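PDB 2PX0: flagellar biosynthesis protein FlhF, which is an SRP-family GTPase that binds GTP, forms a homodimer, is necessary for flagellar biosynthesis and may take part in translocating the flagellum. Local coordinates for residues 138-143 / 178-183; 172-177 / 207-212; 214-219 / 240-245. All blocks are in the same frame, centred on the assembly; numbering follows the deposited sequence.

Contact 1: 138-143 / 178-183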
loop_
_atom_site.group_PDB
_atom_site.type_symbol
_atom_site.label_atom_id
_atom_site.label_comp_id
_atom_site.label_asym_id
_atom_site.label_seq_id
_atom_site.Cartn_x
_atom_site.Cartn_y
_atom_site.Cartn_z
ATOM N N ALA A 138 -13.957 16.674 18.212
ATOM C CA ALA A 138 -12.898 17.666 18.098
ATOM C C ALA A 138 -11.796 17.029 17.254
ATOM O O ALA A 138 -11.721 15.805 17.149
ATOM C CB ALA A 138 -12.366 18.026 19.469
ATOM N N PHE A 139 -10.951 17.855 16.647
ATOM C CA PHE A 139 -9.860 17.350 15.826
ATOM C C PHE A 139 -8.535 17.931 16.261
ATOM O O PHE A 139 -8.492 18.909 16.994
ATOM C CB PHE A 139 -10.097 17.695 14.365
ATOM C CG PHE A 139 -11.041 16.771 13.679
ATOM C CD1 PHE A 139 -10.649 15.473 13.353
ATOM C CD2 PHE A 139 -12.313 17.196 13.323
ATOM C CE1 PHE A 139 -11.516 14.604 12.676
ATOM C CE2 PHE A 139 -13.188 16.340 12.648
ATOM C CZ PHE A 139 -12.789 15.041 12.323
ATOM N N ILE A 140 -7.458 17.307 15.808
ATOM C CA ILE A 140 -6.098 17.743 16.108
ATOM C C ILE A 140 -5.205 17.099 15.075
ATOM O O ILE A 140 -5.360 15.920 14.770
ATOM C CB ILE A 140 -5.604 17.240 17.479
ATOM C CG1 ILE A 140 -6.357 17.928 18.616
ATOM C CG2 ILE A 140 -4.102 17.470 17.600
ATOM C CD1 ILE A 140 -5.869 17.516 19.986
ATOM N N THR A 141 -4.268 17.855 14.530
ATOM C CA THR A 141 -3.362 17.273 13.554
ATOM C C THR A 141 -1.924 17.379 14.028
ATOM O O THR A 141 -1.574 18.232 14.848
ATOM C CB THR A 141 -3.444 17.960 12.204
ATOM O OG1 THR A 141 -4.815 18.097 11.817
ATOM C CG2 THR A 141 -2.706 17.130 11.170
ATOM N N THR A 142 -1.093 16.495 13.503
ATOM C CA THR A 142 0.317 16.469 13.828
ATOM C C THR A 142 0.985 16.412 12.481
ATOM O O THR A 142 2.198 16.590 12.365
ATOM C CB THR A 142 0.670 15.218 14.637
ATOM O OG1 THR A 142 0.306 15.439 15.995
ATOM C CG2 THR A 142 2.148 14.903 14.570
ATOM N N ASP A 143 0.178 16.182 11.450
ATOM C CA ASP A 143 0.734 16.088 10.117
ATOM C C ASP A 143 1.147 17.440 9.575
ATOM O O ASP A 143 0.403 18.085 8.827
ATOM C CB ASP A 143 -0.244 15.428 9.154
ATOM C CG ASP A 143 0.383 15.162 7.808
ATOM O OD1 ASP A 143 0.864 16.125 7.183
ATOM O OD2 ASP A 143 0.409 13.995 7.378
ATOM N N GLU A 178 -5.307 19.764 25.910
ATOM C CA GLU A 178 -5.885 20.283 27.146
ATOM C C GLU A 178 -7.005 21.281 26.881
ATOM O O GLU A 178 -7.885 21.489 27.719
ATOM C CB GLU A 178 -4.787 20.933 27.996
ATOM C CG GLU A 178 -3.828 19.918 28.632
ATOM C CD GLU A 178 -2.544 20.551 29.144
ATOM O OE1 GLU A 178 -2.629 21.501 29.960
ATOM O OE2 GLU A 178 -1.453 20.092 28.724
ATOM N N LEU A 179 -6.959 21.895 25.708
ATOM C CA LEU A 179 -7.969 22.857 25.301
ATOM C C LEU A 179 -9.277 22.109 25.055
ATOM O O LEU A 179 -10.342 22.522 25.517
ATOM C CB LEU A 179 -7.513 23.555 24.025
ATOM C CG LEU A 179 -8.312 24.755 23.525
ATOM C CD1 LEU A 179 -7.532 25.434 22.403
ATOM C CD2 LEU A 179 -9.685 24.314 23.054
ATOM N N PHE A 180 -9.180 21.001 24.329
ATOM C CA PHE A 180 -10.338 20.177 24.015
ATOM C C PHE A 180 -10.740 19.273 25.169
ATOM O O PHE A 180 -11.576 18.375 25.010
ATOM C CB PHE A 180 -10.052 19.328 22.784
ATOM C CG PHE A 180 -9.909 20.125 21.528
ATOM C CD1 PHE A 180 -10.932 20.969 21.110
ATOM C CD2 PHE A 180 -8.759 20.031 20.759
ATOM C CE1 PHE A 180 -10.811 21.703 19.946
ATOM C CE2 PHE A 180 -8.631 20.764 19.591
ATOM C CZ PHE A 180 -9.656 21.600 19.184
ATOM N N SER A 181 -10.141 19.517 26.328
ATOM C CA SER A 181 -10.425 18.740 27.526
ATOM C C SER A 181 -11.926 18.630 27.812
ATOM O O SER A 181 -12.374 17.706 28.491
ATOM C CB SER A 181 -9.728 19.378 28.731
ATOM O OG SER A 181 -10.181 20.707 28.941
ATOM N N GLU A 182 -12.699 19.569 27.283
ATOM C CA GLU A 182 -14.139 19.585 27.508
ATOM C C GLU A 182 -14.921 18.714 26.527
ATOM O O GLU A 182 -16.077 18.369 26.783
ATOM C CB GLU A 182 -14.652 21.026 27.427
ATOM C CG GLU A 182 -14.005 22.003 28.421
ATOM C CD GLU A 182 -14.448 21.779 29.865
ATOM O OE1 GLU A 182 -14.130 20.711 30.438
ATOM O OE2 GLU A 182 -15.116 22.674 30.428
ATOM N N TYR A 183 -14.298 18.359 25.409
ATOM C CA TYR A 183 -14.961 17.544 24.394
ATOM C C TYR A 183 -14.967 16.051 24.715
ATOM O O TYR A 183 -14.117 15.563 25.454
ATOM C CB TYR A 183 -14.300 17.772 23.031
ATOM C CG TYR A 183 -14.541 19.147 22.471
ATOM C CD1 TYR A 183 -13.987 20.268 23.076
ATOM C CD2 TYR A 183 -15.366 19.333 21.362
ATOM C CE1 TYR A 183 -14.253 21.539 22.602
ATOM C CE2 TYR A 183 -15.640 20.608 20.877
ATOM C CZ TYR A 183 -15.083 21.704 21.505
ATOM O OH TYR A 183 -15.371 22.973 21.061
#
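Ala-138 and Phe-180 meet in a CH-pi contact: the methyl CB of Ala-138 lies over one face of the Phe-180 ring, 3.9 Å from its centroid and 22° off the ring normal. Leu-179, next to Phe-180 in the chain, puts its CD2 over the opposite face. A small residue suits position 138, because the same CB also packs on the Tyr-183 ring, 3.8 Å from Tyr-183 CD2.

The remaining apolar packing comes from Ile-140, whose CG1 lies 3.8 Å from Phe-180 CE2. With CG1 anti to the carbonyl carbon (chi1 -69°), it and CD1 beyond it are set alongside the CD2/CE2 side of the ring. Replacing Phe-180 by an alanine is likely to strip Ala-138 CB of the ring face it lies on, leaving it, across this contact, only the Tyr-183 ring, and to open a gap beside Ile-140.

No hydrogen bond joins the two segments; within 178-183, Ser-181 OG donates to Glu-178 O (2.7 Å), while Tyr-183 N donates to Phe-180 O (2.8 Å), holding the chain where it leaves the helix.

Val-186 of the adjacent strand 185-189 and Pro-163 also touch Phe-180. In this parallel alpha/beta GTPase domain, the helix end is thus seated on strand 137-141, the outermost strand at one side of the sheet within the chain, by hydrophobic contact, which depends on shape and burial more than on directional bonds.

Contact 2: 172-177 / 207-212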
loop_
_atom_site.group_PDB
_atom_site.type_symbol
_atom_site.label_atom_id
_atom_site.label_comp_id
_atom_site.label_asym_id
_atom_site.label_seq_id
_atom_site.Cartn_x
_atom_site.Cartn_y
_atom_site.Cartn_z
ATOM N N GLU A 172 2.526 22.378 22.145
ATOM C CA GLU A 172 1.364 22.819 21.400
ATOM C C GLU A 172 0.293 21.743 21.464
ATOM O O GLU A 172 -0.859 22.020 21.802
ATOM C CB GLU A 172 1.749 23.106 19.949
ATOM C CG GLU A 172 2.696 24.294 19.803
ATOM C CD GLU A 172 3.098 24.581 18.360
ATOM O OE1 GLU A 172 2.201 24.752 17.502
ATOM O OE2 GLU A 172 4.319 24.648 18.090
ATOM N N PHE A 173 0.680 20.511 21.153
ATOM C CA PHE A 173 -0.265 19.403 21.189
ATOM C C PHE A 173 -0.873 19.268 22.581
ATOM O O PHE A 173 -2.089 19.327 22.744
ATOM C CB PHE A 173 0.414 18.083 20.814
ATOM C CG PHE A 173 -0.494 16.892 20.933
ATOM C CD1 PHE A 173 -1.486 16.663 19.988
ATOM C CD2 PHE A 173 -0.414 16.043 22.034
ATOM C CE1 PHE A 173 -2.389 15.613 20.136
ATOM C CE2 PHE A 173 -1.312 14.993 22.191
ATOM C CZ PHE A 173 -2.301 14.779 21.241
ATOM N N GLN A 174 -0.020 19.083 23.583
ATOM C CA GLN A 174 -0.483 18.934 24.959
ATOM C C GLN A 174 -1.506 20.016 25.301
ATOM O O GLN A 174 -2.494 19.749 25.983
ATOM C CB GLN A 174 0.694 19.014 25.933
ATOM C CG GLN A 174 0.456 18.275 27.232
ATOM C CD GLN A 174 0.199 16.793 27.004
ATOM O OE1 GLN A 174 0.942 16.125 26.274
ATOM N NE2 GLN A 174 -0.852 16.267 27.632
ATOM N N GLN A 175 -1.267 21.235 24.825
ATOM C CA GLN A 175 -2.184 22.339 25.079
ATOM C C GLN A 175 -3.532 22.093 24.414
ATOM O O GLN A 175 -4.575 22.138 25.077
ATOM C CB GLN A 175 -1.588 23.644 24.564
ATOM C CG GLN A 175 -0.675 24.326 25.559
ATOM C CD GLN A 175 0.120 25.439 24.924
ATOM O OE1 GLN A 175 -0.398 26.176 24.076
ATOM N NE2 GLN A 175 1.382 25.576 25.328
ATOM N N ALA A 176 -3.506 21.850 23.104
ATOM C CA ALA A 176 -4.725 21.578 22.349
ATOM C C ALA A 176 -5.405 20.392 23.015
ATOM O O ALA A 176 -6.621 20.354 23.177
ATOM C CB ALA A 176 -4.381 21.243 20.910
ATOM N N LYS A 177 -4.585 19.426 23.395
ATOM C CA LYS A 177 -5.035 18.223 24.065
ATOM C C LYS A 177 -5.743 18.645 25.346
ATOM O O LYS A 177 -6.670 17.987 25.802
ATOM C CB LYS A 177 -3.810 17.353 24.376
ATOM C CG LYS A 177 -4.058 16.082 25.174
ATOM C CD LYS A 177 -2.759 15.277 25.245
ATOM C CE LYS A 177 -2.872 14.068 26.157
ATOM N NZ LYS A 177 -2.990 14.465 27.588
ATOM N N THR A 207 6.246 13.858 20.501
ATOM C CA THR A 207 5.098 14.701 20.199
ATOM C C THR A 207 3.870 14.241 20.974
ATOM O O THR A 207 3.233 15.037 21.675
ATOM C CB THR A 207 4.785 14.667 18.701
ATOM O OG1 THR A 207 5.942 15.087 17.968
ATOM C CG2 THR A 207 3.626 15.598 18.377
ATOM N N ILE A 208 3.538 12.959 20.843
ATOM C CA ILE A 208 2.393 12.396 21.551
ATOM C C ILE A 208 2.881 11.635 22.781
ATOM O O ILE A 208 3.457 10.554 22.663
ATOM C CB ILE A 208 1.577 11.456 20.643
ATOM C CG1 ILE A 208 0.988 12.258 19.475
ATOM C CG2 ILE A 208 0.462 10.796 21.441
ATOM C CD1 ILE A 208 0.129 11.446 18.533
ATOM N N PRO A 209 2.641 12.196 23.982
ATOM C CA PRO A 209 3.033 11.633 25.280
ATOM C C PRO A 209 2.626 10.183 25.509
ATOM O O PRO A 209 3.485 9.305 25.596
ATOM C CB PRO A 209 2.373 12.580 26.280
ATOM C CG PRO A 209 1.149 13.048 25.548
ATOM C CD PRO A 209 1.716 13.330 24.175
ATOM N N PHE A 210 1.319 9.951 25.613
ATOM C CA PHE A 210 0.740 8.624 25.839
ATOM C C PHE A 210 0.433 8.359 27.317
ATOM O O PHE A 210 1.324 8.083 28.121
ATOM C CB PHE A 210 1.644 7.504 25.290
ATOM C CG PHE A 210 1.737 7.470 23.780
ATOM C CD1 PHE A 210 0.591 7.335 22.994
ATOM C CD2 PHE A 210 2.978 7.563 23.140
ATOM C CE1 PHE A 210 0.677 7.296 21.595
ATOM C CE2 PHE A 210 3.072 7.526 21.739
ATOM C CZ PHE A 210 1.920 7.391 20.971
ATOM N N GLU A 211 -0.849 8.457 27.660
ATOM C CA GLU A 211 -1.337 8.230 29.016
ATOM C C GLU A 211 -2.787 7.748 28.991
ATOM O O GLU A 211 -3.442 7.755 27.950
ATOM C CB GLU A 211 -1.245 9.508 29.854
ATOM C CG GLU A 211 -1.776 10.749 29.174
ATOM C CD GLU A 211 -0.744 11.372 28.246
ATOM O OE1 GLU A 211 0.384 11.652 28.720
ATOM O OE2 GLU A 211 -1.058 11.587 27.050
ATOM N N SER A 212 -3.273 7.332 30.154
ATOM C CA SER A 212 -4.631 6.830 30.328
ATOM C C SER A 212 -5.663 7.415 29.371
ATOM O O SER A 212 -6.513 6.690 28.844
ATOM C CB SER A 212 -5.086 7.086 31.767
ATOM O OG SER A 212 -6.403 6.620 31.981
#
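Phe-173, which has the most surface buried here, reaches from helix 170-179 to the loop that follows helix 198-207. With CG anti to the backbone N (chi1 176°), its ring points toward the loop and brings CE2 to 4.0 Å from Pro-209 CD. Ile-208 CG1 lies over a ring face, more loosely, at 4.5 Å from Phe-173 CE2. A flat, wide side chain suits this place, since one ring spans several loop residues.

Both segments belong to the helical connections of a P-loop NTPase fold: helix 170-179 leads into strand 185-189, and helix 198-207 leads from that strand to strand 214-221.

Pro-209, whose ring crosses that of Phe-173 obliquely, offers a rigid apolar surface where the chain has left the helix; it also packs near Lys-177, with Pro-209 CG 4.2 Å from Lys-177 CE. Lys-177 runs extended until a bend at chi4 (-69°), and its NZ forms a salt bridge with Glu-211 OE2 at 3.5 Å. Lysine is long enough to carry its charge past Pro-209 to this carboxylate. Lys-177 also meets the Tyr-107 ring in a cation-pi interaction. Glu-211 OE2 is also approached by Phe-210 N in a weak hydrogen bond of 3.2 Å.

Contact 3: 214-219 / 240-245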
loop_
_atom_site.group_PDB
_atom_site.type_symbol
_atom_site.label_atom_id
_atom_site.label_comp_id
_atom_site.label_asym_id
_atom_site.label_seq_id
_atom_site.Cartn_x
_atom_site.Cartn_y
_atom_site.Cartn_z
ATOM N N ILE A 214 -5.437 8.519 26.285
ATOM C CA ILE A 214 -5.341 8.133 24.879
ATOM C C ILE A 214 -5.684 6.674 24.544
ATOM O O ILE A 214 -5.538 5.780 25.375
ATOM C CB ILE A 214 -3.931 8.463 24.334
ATOM C CG1 ILE A 214 -3.771 9.979 24.231
ATOM C CG2 ILE A 214 -3.720 7.830 22.979
ATOM C CD1 ILE A 214 -2.457 10.415 23.593
ATOM N N GLN A 215 -6.140 6.456 23.310
ATOM C CA GLN A 215 -6.510 5.131 22.796
ATOM C C GLN A 215 -6.002 5.037 21.341
ATOM O O GLN A 215 -6.769 5.253 20.400
ATOM C CB GLN A 215 -8.041 4.978 22.839
ATOM C CG GLN A 215 -8.576 3.592 22.493
ATOM C CD GLN A 215 -10.091 3.520 22.607
ATOM O OE1 GLN A 215 -10.664 3.921 23.621
ATOM N NE2 GLN A 215 -10.744 2.999 21.575
ATOM N N SER A 216 -4.720 4.707 21.172
ATOM C CA SER A 216 -4.078 4.624 19.854
ATOM C C SER A 216 -4.451 3.441 18.960
ATOM O O SER A 216 -4.804 2.364 19.443
ATOM C CB SER A 216 -2.562 4.660 20.020
ATOM O OG SER A 216 -2.118 3.581 20.833
ATOM N N PHE A 217 -4.330 3.656 17.650
ATOM C CA PHE A 217 -4.685 2.659 16.638
ATOM C C PHE A 217 -3.661 2.573 15.511
ATOM O O PHE A 217 -3.543 3.507 14.720
ATOM C CB PHE A 217 -6.034 3.028 16.030
ATOM C CG PHE A 217 -7.193 2.852 16.966
ATOM C CD1 PHE A 217 -7.784 1.603 17.126
ATOM C CD2 PHE A 217 -7.682 3.935 17.695
ATOM C CE1 PHE A 217 -8.839 1.433 17.990
ATOM C CE2 PHE A 217 -8.733 3.783 18.561
ATOM C CZ PHE A 217 -9.319 2.524 18.713
ATOM N N LEU A 218 -2.950 1.450 15.416
ATOM C CA LEU A 218 -1.938 1.289 14.381
ATOM C C LEU A 218 -2.580 0.964 13.033
ATOM O O LEU A 218 -3.189 -0.088 12.859
ATOM C CB LEU A 218 -0.949 0.200 14.788
ATOM C CG LEU A 218 0.141 -0.146 13.764
ATOM C CD1 LEU A 218 1.032 1.056 13.471
ATOM C CD2 LEU A 218 0.975 -1.278 14.303
ATOM N N VAL A 219 -2.423 1.863 12.069
ATOM C CA VAL A 219 -3.030 1.680 10.757
ATOM C C VAL A 219 -2.178 1.035 9.667
ATOM O O VAL A 219 -1.240 1.651 9.157
ATOM C CB VAL A 219 -3.563 3.039 10.232
ATOM C CG1 VAL A 219 -3.984 2.928 8.770
ATOM C CG2 VAL A 219 -4.748 3.483 11.088
ATOM N N PRO A 240 2.968 2.018 22.766
ATOM C CA PRO A 240 1.799 1.196 23.074
ATOM C C PRO A 240 0.688 1.318 22.031
ATOM O O PRO A 240 0.399 2.411 21.548
ATOM C CB PRO A 240 1.375 1.725 24.440
ATOM C CG PRO A 240 1.653 3.185 24.303
ATOM C CD PRO A 240 3.026 3.194 23.651
ATOM N N VAL A 241 0.061 0.194 21.701
ATOM C CA VAL A 241 -1.019 0.173 20.724
ATOM C C VAL A 241 -2.194 -0.648 21.259
ATOM O O VAL A 241 -2.018 -1.782 21.695
ATOM C CB VAL A 241 -0.525 -0.437 19.403
ATOM C CG1 VAL A 241 -1.655 -0.542 18.416
ATOM C CG2 VAL A 241 0.586 0.409 18.834
ATOM N N ASN A 242 -3.390 -0.070 21.222
ATOM C CA ASN A 242 -4.604 -0.736 21.697
ATOM C C ASN A 242 -5.186 -1.765 20.714
ATOM O O ASN A 242 -5.414 -2.923 21.067
ATOM C CB ASN A 242 -5.698 0.298 21.997
ATOM C CG ASN A 242 -5.254 1.359 22.975
ATOM O OD1 ASN A 242 -4.288 2.091 22.729
ATOM N ND2 ASN A 242 -5.966 1.459 24.097
ATOM N N GLN A 243 -5.437 -1.329 19.486
ATOM C CA GLN A 243 -6.023 -2.182 18.459
ATOM C C GLN A 243 -5.267 -2.049 17.154
ATOM O O GLN A 243 -4.170 -1.510 17.113
ATOM C CB GLN A 243 -7.477 -1.779 18.206
ATOM C CG GLN A 243 -8.407 -1.940 19.385
ATOM C CD GLN A 243 -8.794 -3.376 19.592
ATOM O OE1 GLN A 243 -9.451 -3.988 18.739
ATOM N NE2 GLN A 243 -8.388 -3.933 20.731
ATOM N N TYR A 244 -5.890 -2.521 16.083
ATOM C CA TYR A 244 -5.313 -2.481 14.746
ATOM C C TYR A 244 -6.376 -2.067 13.730
ATOM O O TYR A 244 -7.551 -2.438 13.846
ATOM C CB TYR A 244 -4.866 -3.871 14.325
ATOM C CG TYR A 244 -3.463 -4.297 14.632
ATOM C CD1 TYR A 244 -2.374 -3.503 14.289
ATOM C CD2 TYR A 244 -3.214 -5.580 15.112
ATOM C CE1 TYR A 244 -1.069 -3.989 14.403
ATOM C CE2 TYR A 244 -1.924 -6.069 15.228
ATOM C CZ TYR A 244 -0.859 -5.275 14.869
ATOM O OH TYR A 244 0.402 -5.789 14.969
ATOM N N ILE A 245 -5.960 -1.329 12.711
ATOM C CA ILE A 245 -6.885 -0.949 11.656
ATOM C C ILE A 245 -6.312 -1.406 10.312
ATOM O O ILE A 245 -5.225 -0.980 9.887
ATOM C CB ILE A 245 -7.154 0.553 11.658
ATOM C CG1 ILE A 245 -7.799 0.936 12.990
ATOM C CG2 ILE A 245 -8.099 0.913 10.530
ATOM C CD1 ILE A 245 -8.156 2.405 13.127
#
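Leu-218 and Ile-245 carry the straightest backbone bond between these neighbouring parallel strands: Ile-245 N donates to Leu-218 O at 3.0 Å, with an N-H...O angle of 167°. Near the start of the pair, Asn-242 N gives a weak bond to Ser-216 O (3.3 Å). Parallel bridges pair Phe-217 with Gln-243, Leu-218 with Tyr-244 and Val-219 with Ile-245, while the N-to-C directions of the short strand axes differ by 41°.

A side-chain hydrogen bond also crosses the segments. Ser-216 holds OG between its backbone N and carbonyl carbon (chi1 59°), from where OG donates to Pro-240 O at 2.9 Å; a short hydroxyl suits this job of tying down the chain before it enters strand 243-247.

Apolar contacts lie on both faces of this strand pair. On one, Leu-218 and Tyr-244 run alongside each other in the same direction, with Leu-218 CD2 at the ring edge of Tyr-244, and Val-241 CG1 packs 3.8 Å from Leu-218 CB. On the other, Ile-245 CD1 meets Phe-217 CB at 3.6 Å, and Val-219 CG2 rests 3.8 Å from Ile-245 CB. Val-219 and Ile-245, beta-branched, suit the extended strand.

The pair forms the two strands of a beta-alpha-beta unit whose connecting helix is 226-232. Strand 107-112 flanks strand 214-221 on its other edge. Helix 118-132 covers the face of Val-219 and Ile-245, where Val-219 touches the P-loop lysine Lys-118, and helix 256-263 packs on Tyr-244.

Followed from the N terminus, the chain enters contact 1 on strand 137-141 and closes that loop at 178-183, having passed through helices 149-157 and 170-179. Contact 2 opens at 172-177, before contact 1 has closed, and ends at 207-212, so the two cross along the chain and share helix 170-179. They also touch in space: Ile-140 CG2 lies 3.6 Å from Phe-173 CE1. Contact 3 follows in series, closing the excursion from strand 214-221 through helix 226-232 to strand 243-247. Ile-208 CG2 meets Ile-214 CD1 at 3.6 Å, joining contacts 2 and 3, and so an edge strand, its helical cover and inner strands of one sheet are connected.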